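Local coordinates for protein VP5 (Halorubrum pleomorphic virus 2, PDB 6QGI) that probably drives fusion of the viral envelope with the membrane of its haloarchaeal host, as an envelope glycoprotein, at residues G140-D150 and L203-Q214. Sequence-based numbering, arbitrary orientation.
Sequences GDVFLMLNGSD and LGDLKNGGPTVQ
Two isolated antiparallel bridges, Phe-143 with Val-213 and Asn-147 with Leu-206, tie the loop that follows helix 91-133 to the approach and first strand of the hairpin 212-221. Both are non-hydrogen-bonded pairs, with the bonds on their flanks. At the first, Gln-214 N meets Val-142 O at 2.8 Å in a nearly straight bond (175°), while Leu-144 N reaches Thr-212 O at 3.0 Å. Val-213 bonds to Leu-220 along its other edge, making 142-144 a short third backbone beside the hairpin. The ring of Phe-143 runs alongside Val-213, its CE1 3.5 Å from CG2, and beside Pro-211; Leu-124, Ile-127 and Leu-128 of helix 91-133 and Leu-156 of strand 155-159 also pack on it.

At the second bridge Lys-207 N points at Leu-146 O (3.0 Å) from above the carbonyl plane, and Gly-148 N is shared weakly between the carbonyls of Asp-205 and Leu-203. Here Leu-203 CD2 lies 3.7 Å from Gly-148 C. In Asn-147, chi1 of 56° sets CG between the backbone N and the carbonyl carbon, and OD1 accepts a weak Asx-turn bond from Ser-149 N and a hydrogen bond from Asn-151 N. Lys-207, its CG anti to the backbone N (chi1 -160°), stretches between Leu-144 and Asp-150. Its CD packs on Leu-144 CD2 at 3.8 Å, and NZ makes a long salt bridge to Asp-150 OD1 at 3.9 Å. One antiparallel bridge thus flanks a beta-hairpin, and the other joins the first residues of two type I turns, 147-150 and 206-209.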
loop_
_atom_site.group_PDB
_atom_site.type_symbol
_atom_site.label_atom_id
_atom_site.label_comp_id
_atom_site.label_asym_id
_atom_site.label_seq_id
_atom_site.Cartn_x
_atom_site.Cartn_y
_atom_site.Cartn_z
ATOM N N GLY A 140 -23.151 2.327 -19.634
ATOM C CA GLY A 140 -23.900 1.243 -19.005
ATOM C C GLY A 140 -23.436 -0.165 -19.325
ATOM O O GLY A 140 -23.853 -1.110 -18.652
ATOM N N ASP A 141 -22.576 -0.322 -20.346
ATOM C CA ASP A 141 -22.031 -1.619 -20.765
ATOM C C ASP A 141 -20.752 -1.970 -19.989
ATOM O O ASP A 141 -20.351 -3.141 -19.975
ATOM C CB ASP A 141 -21.753 -1.632 -22.279
ATOM C CG ASP A 141 -22.983 -1.390 -23.135
ATOM O OD1 ASP A 141 -23.930 -2.206 -23.059
ATOM O OD2 ASP A 141 -22.998 -0.389 -23.885
ATOM N N VAL A 142 -20.118 -0.964 -19.346
ATOM C CA VAL A 142 -18.887 -1.165 -18.576
ATOM C C VAL A 142 -19.094 -0.789 -17.086
ATOM O O VAL A 142 -18.415 -1.355 -16.228
ATOM C CB VAL A 142 -17.644 -0.454 -19.191
ATOM C CG1 VAL A 142 -17.256 -1.085 -20.523
ATOM C CG2 VAL A 142 -17.857 1.049 -19.360
ATOM N N PHE A 143 -20.038 0.137 -16.788
ATOM C CA PHE A 143 -20.358 0.593 -15.428
ATOM C C PHE A 143 -21.744 0.135 -14.979
ATOM O O PHE A 143 -22.645 0.032 -15.810
ATOM C CB PHE A 143 -20.267 2.125 -15.318
ATOM C CG PHE A 143 -18.888 2.686 -15.550
ATOM C CD1 PHE A 143 -17.921 2.637 -14.552
ATOM C CD2 PHE A 143 -18.559 3.285 -16.759
ATOM C CE1 PHE A 143 -16.645 3.164 -14.767
ATOM C CE2 PHE A 143 -17.275 3.788 -16.983
ATOM C CZ PHE A 143 -16.328 3.728 -15.986
ATOM N N LEU A 144 -21.920 -0.121 -13.658
ATOM C CA LEU A 144 -23.197 -0.549 -13.069
ATOM C C LEU A 144 -24.280 0.517 -13.298
ATOM O O LEU A 144 -25.394 0.179 -13.695
ATOM C CB LEU A 144 -23.034 -0.851 -11.569
ATOM C CG LEU A 144 -24.255 -1.416 -10.834
ATOM C CD1 LEU A 144 -24.515 -2.863 -11.202
ATOM C CD2 LEU A 144 -24.095 -1.289 -9.343
ATOM N N MET A 145 -23.926 1.804 -13.075
ATOM C CA MET A 145 -24.756 3.000 -13.285
ATOM C C MET A 145 -26.002 2.986 -12.407
ATOM O O MET A 145 -27.031 3.549 -12.783
ATOM C CB MET A 145 -25.142 3.167 -14.774
ATOM C CG MET A 145 -23.951 3.216 -15.716
ATOM S SD MET A 145 -23.011 4.744 -15.584
ATOM C CE MET A 145 -24.001 5.814 -16.627
ATOM N N LEU A 146 -25.894 2.365 -11.228
ATOM C CA LEU A 146 -26.990 2.282 -10.269
ATOM C C LEU A 146 -26.713 3.124 -9.042
ATOM O O LEU A 146 -25.554 3.398 -8.721
ATOM C CB LEU A 146 -27.248 0.825 -9.830
ATOM C CG LEU A 146 -27.842 -0.149 -10.838
ATOM C CD1 LEU A 146 -28.052 -1.497 -10.196
ATOM C CD2 LEU A 146 -29.158 0.353 -11.404
ATOM N N ASN A 147 -27.783 3.511 -8.340
ATOM C CA ASN A 147 -27.700 4.244 -7.080
ATOM C C ASN A 147 -28.231 3.332 -5.953
ATOM O O ASN A 147 -28.476 2.143 -6.199
ATOM C CB ASN A 147 -28.441 5.592 -7.159
ATOM C CG ASN A 147 -29.896 5.520 -7.564
ATOM O OD1 ASN A 147 -30.639 4.604 -7.195
ATOM N ND2 ASN A 147 -30.340 6.512 -8.324
ATOM N N GLY A 148 -28.393 3.887 -4.751
ATOM C CA GLY A 148 -28.894 3.176 -3.575
ATOM C C GLY A 148 -30.264 2.544 -3.743
ATOM O O GLY A 148 -30.517 1.471 -3.189
ATOM N N SER A 149 -31.146 3.192 -4.540
ATOM C CA SER A 149 -32.513 2.752 -4.856
ATOM C C SER A 149 -32.546 1.666 -5.956
ATOM O O SER A 149 -33.633 1.231 -6.346
ATOM C CB SER A 149 -33.354 3.944 -5.308
ATOM O OG SER A 149 -33.479 4.933 -4.301
ATOM N N ASP A 150 -31.356 1.248 -6.458
ATOM C CA ASP A 150 -31.134 0.273 -7.539
ATOM C C ASP A 150 -31.739 0.803 -8.854
ATOM O O ASP A 150 -32.121 0.030 -9.743
ATOM C CB ASP A 150 -31.652 -1.136 -7.173
ATOM C CG ASP A 150 -30.951 -1.748 -5.972
ATOM O OD1 ASP A 150 -29.699 -1.713 -5.931
ATOM O OD2 ASP A 150 -31.653 -2.261 -5.072
ATOM N N LEU A 203 -29.809 7.936 -0.803
ATOM C CA LEU A 203 -29.920 6.836 -1.769
ATOM C C LEU A 203 -29.600 7.279 -3.219
ATOM O O LEU A 203 -29.562 6.436 -4.118
ATOM C CB LEU A 203 -31.312 6.175 -1.711
ATOM C CG LEU A 203 -31.662 5.367 -0.458
ATOM C CD1 LEU A 203 -33.149 5.083 -0.408
ATOM C CD2 LEU A 203 -30.886 4.053 -0.392
ATOM N N GLY A 204 -29.351 8.572 -3.423
ATOM C CA GLY A 204 -28.998 9.124 -4.727
ATOM C C GLY A 204 -27.554 8.863 -5.110
ATOM O O GLY A 204 -27.178 9.030 -6.273
ATOM N N ASP A 205 -26.730 8.469 -4.128
ATOM C CA ASP A 205 -25.312 8.168 -4.329
ATOM C C ASP A 205 -25.124 6.845 -5.053
ATOM O O ASP A 205 -25.987 5.970 -4.936
ATOM C CB ASP A 205 -24.579 8.143 -2.977
ATOM C CG ASP A 205 -24.547 9.482 -2.275
ATOM O OD1 ASP A 205 -25.132 10.441 -2.805
ATOM O OD2 ASP A 205 -23.948 9.566 -1.195
ATOM N N LEU A 206 -23.990 6.688 -5.776
ATOM C CA LEU A 206 -23.635 5.447 -6.480
ATOM C C LEU A 206 -23.810 4.278 -5.514
ATOM O O LEU A 206 -23.348 4.372 -4.373
ATOM C CB LEU A 206 -22.187 5.489 -7.020
ATOM C CG LEU A 206 -21.873 6.448 -8.164
ATOM C CD1 LEU A 206 -20.380 6.601 -8.339
ATOM C CD2 LEU A 206 -22.504 5.997 -9.475
ATOM N N LYS A 207 -24.540 3.232 -5.935
ATOM C CA LYS A 207 -24.893 2.060 -5.131
ATOM C C LYS A 207 -23.783 1.624 -4.174
ATOM O O LYS A 207 -24.075 1.276 -3.030
ATOM C CB LYS A 207 -25.276 0.874 -6.036
ATOM C CG LYS A 207 -26.091 -0.193 -5.319
ATOM C CD LYS A 207 -26.054 -1.513 -6.044
ATOM C CE LYS A 207 -26.584 -2.616 -5.167
ATOM N NZ LYS A 207 -26.454 -3.941 -5.820
ATOM N N ASN A 208 -22.527 1.660 -4.629
ATOM C CA ASN A 208 -21.394 1.208 -3.842
ATOM C C ASN A 208 -20.376 2.318 -3.598
ATOM O O ASN A 208 -19.205 2.030 -3.358
ATOM C CB ASN A 208 -20.742 0.018 -4.539
ATOM C CG ASN A 208 -21.696 -1.086 -4.896
ATOM O OD1 ASN A 208 -22.597 -1.438 -4.131
ATOM N ND2 ASN A 208 -21.522 -1.652 -6.073
ATOM N N GLY A 209 -20.840 3.565 -3.625
ATOM C CA GLY A 209 -20.045 4.754 -3.348
ATOM C C GLY A 209 -19.286 5.304 -4.528
ATOM O O GLY A 209 -19.482 6.458 -4.922
ATOM N N GLY A 210 -18.385 4.483 -5.045
ATOM C CA GLY A 210 -17.567 4.791 -6.206
ATOM C C GLY A 210 -18.056 4.021 -7.411
ATOM O O GLY A 210 -18.898 3.123 -7.260
ATOM N N PRO A 211 -17.573 4.356 -8.633
ATOM C CA PRO A 211 -18.038 3.623 -9.826
ATOM C C PRO A 211 -17.779 2.123 -9.737
ATOM O O PRO A 211 -16.759 1.690 -9.201
ATOM C CB PRO A 211 -17.237 4.239 -10.977
ATOM C CG PRO A 211 -16.692 5.514 -10.458
ATOM C CD PRO A 211 -16.581 5.396 -8.980
ATOM N N THR A 212 -18.724 1.335 -10.242
ATOM C CA THR A 212 -18.613 -0.117 -10.263
ATOM C C THR A 212 -18.304 -0.520 -11.700
ATOM O O THR A 212 -19.142 -0.350 -12.587
ATOM C CB THR A 212 -19.873 -0.757 -9.672
ATOM O OG1 THR A 212 -19.953 -0.409 -8.295
ATOM C CG2 THR A 212 -19.896 -2.263 -9.812
ATOM N N VAL A 213 -17.077 -0.996 -11.931
ATOM C CA VAL A 213 -16.644 -1.436 -13.259
ATOM C C VAL A 213 -16.909 -2.931 -13.369
ATOM O O VAL A 213 -16.470 -3.700 -12.520
ATOM C CB VAL A 213 -15.174 -1.074 -13.574
ATOM C CG1 VAL A 213 -14.777 -1.558 -14.962
ATOM C CG2 VAL A 213 -14.953 0.426 -13.465
ATOM N N GLN A 214 -17.636 -3.330 -14.406
ATOM C CA GLN A 214 -17.976 -4.725 -14.637
ATOM C C GLN A 214 -17.463 -5.220 -15.990
ATOM O O GLN A 214 -17.433 -4.461 -16.958
ATOM C CB GLN A 214 -19.500 -4.934 -14.522
ATOM C CG GLN A 214 -20.353 -4.107 -15.497
ATOM C CD GLN A 214 -21.830 -4.372 -15.350
ATOM O OE1 GLN A 214 -22.329 -4.711 -14.269
ATOM N NE2 GLN A 214 -22.568 -4.197 -16.439
#